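Local coordinates for interleukin-2 receptor subunit beta (Mus musculus, PDB 6DG5), which probably serves as a receptor for interleukin-2 that relays its mitogenic signal into the cell, this chain being the extracellular two-domain part, at residues N13-V18 / V129-H134; E141-R146 / Q182-A187. All coordinates share one frame; numbering follows the deposited sequence.

In the fold
From the N terminus the chain first forms the turn at 13-18, joining strands 8-12 and 17-23 of the N-terminal domain. It then passes through the rest of that domain and into the fibronectin type-III domain, where 129-134 comes back against the turn; contact 1 thereby closes a long loop across the domain boundary. Contact 2 opens only after that loop is shut: strand 140-148 leads away, and 182-187 returns beside it. The two contacts follow in series, neither enclosing nor crossing the other. Contact 1 ties domain to domain, contact 2 joins neighbouring strands within the second domain, and they meet where Val129 packs on Phe142.

Contact 1 of 2, residues N13-V18 / V129-H134; sequences NSRANV and VSQVSH. With NAG (2-acetamido-2-deoxy-beta-D-glucopyranose), chain E.
Gln131 lies against both Asn13 and Arg15, the first of several places where a turn of the N-terminal domain meets a loop of the fibronectin type-III domain at the elbow of this cytokine receptor. Its chain is bent by the turn about CB-CG (chi2 139°), bringing OE1 to 3.2 Å from Asn13 ND2 in a weak hydrogen bond between amides whose planes stand 72° apart. Two bonds to OD1, from Arg15 N and Asn17 N on opposite faces of its plane, hold the Asn13 amide in place with ND2 on the side of Gln131; the former makes an Asx turn. Asn17 ND2 carries the N-linked N-acetylglucosamine, whose O7 comes to 4.0 Å from Gln131 OE1. Gln131 also meets the bent shaft of Arg15, CB lying 4.0 Å from Arg15 CG, while its backbone N donates to Glu69.

Val132 turns its side chain away, but its carbonyl oxygen sits over one face of the Arg15 guanidinium, off toward the rim. Ser133 CA lies over the same face, 3.5 Å from Arg15 NH1. The backbone N of Ser133 donates to Ser14 OG at 3.3 Å, whereas Ser133 OG looks to Gln71. At His134, ND1 receives a weak bond from Arg15 NH1 (3.4 Å), edge to edge, with ring and guanidinium planes 49° apart. Arg15 NH1 also donates to Gln71 OE1, and Glu69 forms a salt bridge with Arg15 NE that would probably balance the buried charge. The opposite nitrogen of the histidine, NE2, bonds an acidic side chain of another protein chain, so the elbow also borders an intermolecular interface. The contact sits between the turn joining strands 8-12 and 17-23 and the loop linking 123-128 to 140-148, with Val132 packing on Leu140 of the latter strand.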
# COMPACT_ATOMS: atom_id res chain seq x y z
N ASN B 13 -17.57 -0.59 3.44
CA ASN B 13 -17.00 -1.37 2.35
C ASN B 13 -15.75 -0.73 1.75
O ASN B 13 -15.30 -1.18 0.69
CB ASN B 13 -18.05 -1.60 1.26
CG ASN B 13 -18.25 -0.38 0.38
OD1 ASN B 13 -18.09 0.76 0.82
ND2 ASN B 13 -18.61 -0.62 -0.88
N SER B 14 -15.21 0.30 2.40
CA SER B 14 -14.03 1.06 2.00
C SER B 14 -14.26 1.94 0.78
O SER B 14 -13.31 2.54 0.26
CB SER B 14 -12.81 0.17 1.74
OG SER B 14 -12.93 -0.50 0.50
N ARG B 15 -15.50 2.05 0.30
CA ARG B 15 -15.79 2.96 -0.81
C ARG B 15 -16.91 3.93 -0.44
O ARG B 15 -16.64 5.03 0.06
CB ARG B 15 -16.16 2.18 -2.08
CG ARG B 15 -14.96 1.73 -2.90
CD ARG B 15 -13.88 2.81 -2.94
NE ARG B 15 -13.10 2.76 -4.17
CZ ARG B 15 -11.98 3.45 -4.37
NH1 ARG B 15 -11.50 4.23 -3.41
NH2 ARG B 15 -11.33 3.36 -5.52
N ALA B 16 -18.17 3.54 -0.67
CA ALA B 16 -19.28 4.45 -0.43
C ALA B 16 -20.48 3.78 0.22
O ALA B 16 -21.60 4.28 0.10
CB ALA B 16 -19.72 5.11 -1.74
N ASN B 17 -20.28 2.66 0.92
CA ASN B 17 -21.37 1.89 1.49
C ASN B 17 -21.08 1.61 2.96
O ASN B 17 -20.01 1.07 3.29
CB ASN B 17 -21.57 0.58 0.71
CG ASN B 17 -22.83 -0.19 1.13
OD1 ASN B 17 -23.36 -0.02 2.23
ND2 ASN B 17 -23.31 -1.04 0.23
N VAL B 18 -22.01 1.99 3.82
CA VAL B 18 -21.95 1.68 5.24
C VAL B 18 -23.24 0.94 5.59
O VAL B 18 -24.34 1.45 5.34
CB VAL B 18 -21.80 2.95 6.10
CG1 VAL B 18 -21.78 2.59 7.57
CG2 VAL B 18 -20.53 3.70 5.71
N VAL B 129 -12.01 -8.67 -7.75
CA VAL B 129 -12.46 -7.94 -6.57
C VAL B 129 -13.02 -6.59 -7.00
O VAL B 129 -12.66 -6.04 -8.05
CB VAL B 129 -11.33 -7.74 -5.55
CG1 VAL B 129 -10.94 -9.08 -4.94
CG2 VAL B 129 -10.13 -7.08 -6.20
N SER B 130 -13.92 -6.05 -6.17
CA SER B 130 -14.57 -4.78 -6.44
C SER B 130 -14.66 -3.97 -5.15
O SER B 130 -14.60 -4.51 -4.05
CB SER B 130 -15.97 -4.96 -7.04
OG SER B 130 -15.90 -5.49 -8.35
N GLN B 131 -14.81 -2.65 -5.32
CA GLN B 131 -15.04 -1.73 -4.21
C GLN B 131 -13.91 -1.78 -3.18
O GLN B 131 -14.14 -1.69 -1.97
CB GLN B 131 -16.39 -1.98 -3.54
CG GLN B 131 -17.55 -1.29 -4.23
CD GLN B 131 -18.78 -2.16 -4.32
OE1 GLN B 131 -19.69 -2.07 -3.49
NE2 GLN B 131 -18.82 -3.03 -5.33
N VAL B 132 -12.68 -1.93 -3.65
CA VAL B 132 -11.50 -1.93 -2.80
C VAL B 132 -10.82 -0.58 -2.94
O VAL B 132 -10.45 -0.17 -4.05
CB VAL B 132 -10.54 -3.07 -3.16
CG1 VAL B 132 -9.35 -3.06 -2.21
CG2 VAL B 132 -11.26 -4.41 -3.09
N SER B 133 -10.66 0.12 -1.82
CA SER B 133 -10.10 1.46 -1.85
C SER B 133 -8.62 1.43 -2.17
O SER B 133 -7.90 0.49 -1.82
CB SER B 133 -10.33 2.16 -0.51
OG SER B 133 -9.73 3.45 -0.50
N HIS B 134 -8.15 2.48 -2.85
CA HIS B 134 -6.72 2.67 -3.04
C HIS B 134 -6.01 2.84 -1.71
O HIS B 134 -4.81 2.55 -1.60
CB HIS B 134 -6.47 3.87 -3.94
CG HIS B 134 -6.98 5.16 -3.37
ND1 HIS B 134 -8.32 5.41 -3.18
CD2 HIS B 134 -6.33 6.27 -2.95
CE1 HIS B 134 -8.47 6.62 -2.67
NE2 HIS B 134 -7.28 7.16 -2.52
C1 NAG E . -24.46 -1.87 0.45
C2 NAG E . -24.89 -2.51 -0.89
C3 NAG E . -25.92 -3.62 -0.67
C4 NAG E . -25.48 -4.59 0.42
C5 NAG E . -25.15 -3.80 1.68
C6 NAG E . -24.68 -4.65 2.84
C7 NAG E . -24.74 -0.93 -2.77
C8 NAG E . -25.47 0.10 -3.58
N2 NAG E . -25.43 -1.49 -1.78
O3 NAG E . -26.13 -4.32 -1.89
O4 NAG E . -26.54 -5.50 0.67
O5 NAG E . -24.10 -2.89 1.37
O6 NAG E . -23.32 -4.37 3.16
O7 NAG E . -23.57 -1.23 -3.00

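Contact 2 of 2, residues E141-R146 / Q182-A187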
# COMPACT_ATOMS: atom_id res chain seq x y z
N GLU B 141 -5.57 -9.29 1.33
CA GLU B 141 -5.27 -10.62 1.82
C GLU B 141 -6.45 -11.52 1.47
O GLU B 141 -7.60 -11.07 1.50
CB GLU B 141 -5.03 -10.61 3.33
CG GLU B 141 -4.18 -11.76 3.84
CD GLU B 141 -3.74 -11.54 5.28
OE1 GLU B 141 -4.60 -11.62 6.18
OE2 GLU B 141 -2.54 -11.28 5.51
N PHE B 142 -6.17 -12.78 1.14
CA PHE B 142 -7.20 -13.69 0.68
C PHE B 142 -7.16 -14.99 1.45
O PHE B 142 -6.08 -15.47 1.82
CB PHE B 142 -7.06 -13.96 -0.82
CG PHE B 142 -7.31 -12.76 -1.68
CD1 PHE B 142 -8.59 -12.41 -2.06
CD2 PHE B 142 -6.25 -11.98 -2.11
CE1 PHE B 142 -8.82 -11.31 -2.85
CE2 PHE B 142 -6.47 -10.87 -2.91
CZ PHE B 142 -7.76 -10.53 -3.27
N GLU B 143 -8.34 -15.56 1.68
CA GLU B 143 -8.50 -16.86 2.32
C GLU B 143 -9.53 -17.64 1.53
O GLU B 143 -10.65 -17.16 1.32
CB GLU B 143 -8.93 -16.72 3.78
CG GLU B 143 -7.92 -17.22 4.80
CD GLU B 143 -8.50 -17.30 6.20
OE1 GLU B 143 -9.74 -17.23 6.34
OE2 GLU B 143 -7.71 -17.42 7.17
N ALA B 144 -9.16 -18.84 1.09
CA ALA B 144 -10.06 -19.72 0.36
C ALA B 144 -10.23 -21.03 1.12
O ALA B 144 -9.35 -21.44 1.89
CB ALA B 144 -9.54 -20.00 -1.06
N ARG B 145 -11.36 -21.69 0.91
CA ARG B 145 -11.61 -23.00 1.50
C ARG B 145 -12.12 -23.96 0.44
O ARG B 145 -13.04 -23.64 -0.31
CB ARG B 145 -12.60 -22.91 2.68
CG ARG B 145 -13.96 -22.31 2.38
CD ARG B 145 -14.80 -22.30 3.64
NE ARG B 145 -16.14 -21.76 3.44
CZ ARG B 145 -17.05 -21.65 4.41
NH1 ARG B 145 -16.76 -22.06 5.64
NH2 ARG B 145 -18.24 -21.15 4.15
N ARG B 146 -11.51 -25.14 0.40
CA ARG B 146 -11.83 -26.19 -0.57
C ARG B 146 -12.55 -27.32 0.15
O ARG B 146 -12.04 -27.84 1.15
CB ARG B 146 -10.56 -26.71 -1.24
CG ARG B 146 -10.77 -27.87 -2.19
CD ARG B 146 -9.52 -28.74 -2.31
NE ARG B 146 -9.34 -29.60 -1.14
CZ ARG B 146 -8.47 -29.37 -0.16
NH1 ARG B 146 -7.69 -28.30 -0.20
NH2 ARG B 146 -8.38 -30.21 0.86
N GLN B 182 -14.74 -21.46 -1.98
CA GLN B 182 -15.14 -20.10 -1.66
C GLN B 182 -13.91 -19.31 -1.24
O GLN B 182 -13.00 -19.85 -0.62
CB GLN B 182 -16.17 -20.06 -0.52
CG GLN B 182 -17.53 -20.62 -0.88
CD GLN B 182 -18.54 -20.45 0.25
OE1 GLN B 182 -18.35 -20.97 1.35
NE2 GLN B 182 -19.60 -19.70 -0.02
N VAL B 183 -13.90 -18.02 -1.58
CA VAL B 183 -12.79 -17.13 -1.27
C VAL B 183 -13.32 -15.90 -0.56
O VAL B 183 -14.49 -15.53 -0.71
CB VAL B 183 -12.01 -16.73 -2.55
CG1 VAL B 183 -10.61 -16.25 -2.19
CG2 VAL B 183 -11.93 -17.90 -3.53
N ARG B 184 -12.46 -15.27 0.24
CA ARG B 184 -12.81 -14.03 0.92
C ARG B 184 -11.56 -13.16 1.04
O ARG B 184 -10.43 -13.63 0.87
CB ARG B 184 -13.43 -14.29 2.30
CG ARG B 184 -12.57 -15.12 3.23
CD ARG B 184 -13.30 -15.36 4.54
NE ARG B 184 -12.44 -15.96 5.56
CZ ARG B 184 -12.81 -16.14 6.82
NH1 ARG B 184 -14.02 -15.78 7.22
NH2 ARG B 184 -11.97 -16.69 7.69
N VAL B 185 -11.78 -11.88 1.35
CA VAL B 185 -10.74 -10.86 1.24
C VAL B 185 -10.73 -9.97 2.48
O VAL B 185 -11.76 -9.80 3.15
CB VAL B 185 -10.93 -10.02 -0.05
CG1 VAL B 185 -12.24 -9.23 0.00
CG2 VAL B 185 -9.75 -9.09 -0.29
N LYS B 186 -9.56 -9.41 2.80
CA LYS B 186 -9.38 -8.55 3.96
C LYS B 186 -8.14 -7.69 3.73
O LYS B 186 -7.28 -8.01 2.91
CB LYS B 186 -9.25 -9.37 5.25
CG LYS B 186 -9.43 -8.59 6.54
CD LYS B 186 -9.47 -9.53 7.74
CE LYS B 186 -8.11 -9.61 8.44
NZ LYS B 186 -6.97 -9.77 7.48
N ALA B 187 -8.07 -6.58 4.47
CA ALA B 187 -6.92 -5.67 4.44
C ALA B 187 -6.41 -5.49 5.87
O ALA B 187 -7.09 -4.89 6.70
CB ALA B 187 -7.29 -4.32 3.82
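Glu143 OE1 is gripped twice by Arg184, from NH2 at 2.7 Å and from NE at 3.1 Å. The guanidinium offers these nitrogens side-on, and its plane lies only 20° from that of the carboxylate. This salt bridge belongs to an antiparallel pair of strands in the fibronectin type-III domain, on the sheet face where the tryptophans of the WSXWS motif lie between basic side chains. Backbone bonds join Glu141 to Lys186, Glu143 to Arg184 and Arg145 to Gln182, the hydrogen-bonded pairs. Arg184 and Lys186 make cation-pi contacts with Trp195, and Arg145 with Trp198, in the interleaved arrangement characteristic of class I cytokine receptors. Arg184 CG lies between its backbone N and carbonyl carbon (chi1 56°), from where an extended chain runs alongside Glu143. A leucine in its place would probably leave the Glu143 carboxylate without its charged mate and Trp195 without one of its cations.

Farther along the same face, Arg145 repeats the grip on an uncharged partner: NE and NH2 both donate to Gln182 OE1, the latter at 2.8 Å, while Gln182 NE2 reaches Ser199 O. Glu141 and Lys186 add a weaker salt bridge at 3.3 Å between OE1 and NZ. The opposite face carries the buried non-hydrogen-bonded pairs, Phe142 with Val185 and Ala144 with Val183; Phe142 also meets the ring of Trp127. Here Ala144 CB comes to 4.0 Å from Val183 CG2, and Phe142 CE1 to 3.5 Å from Val185 CG2.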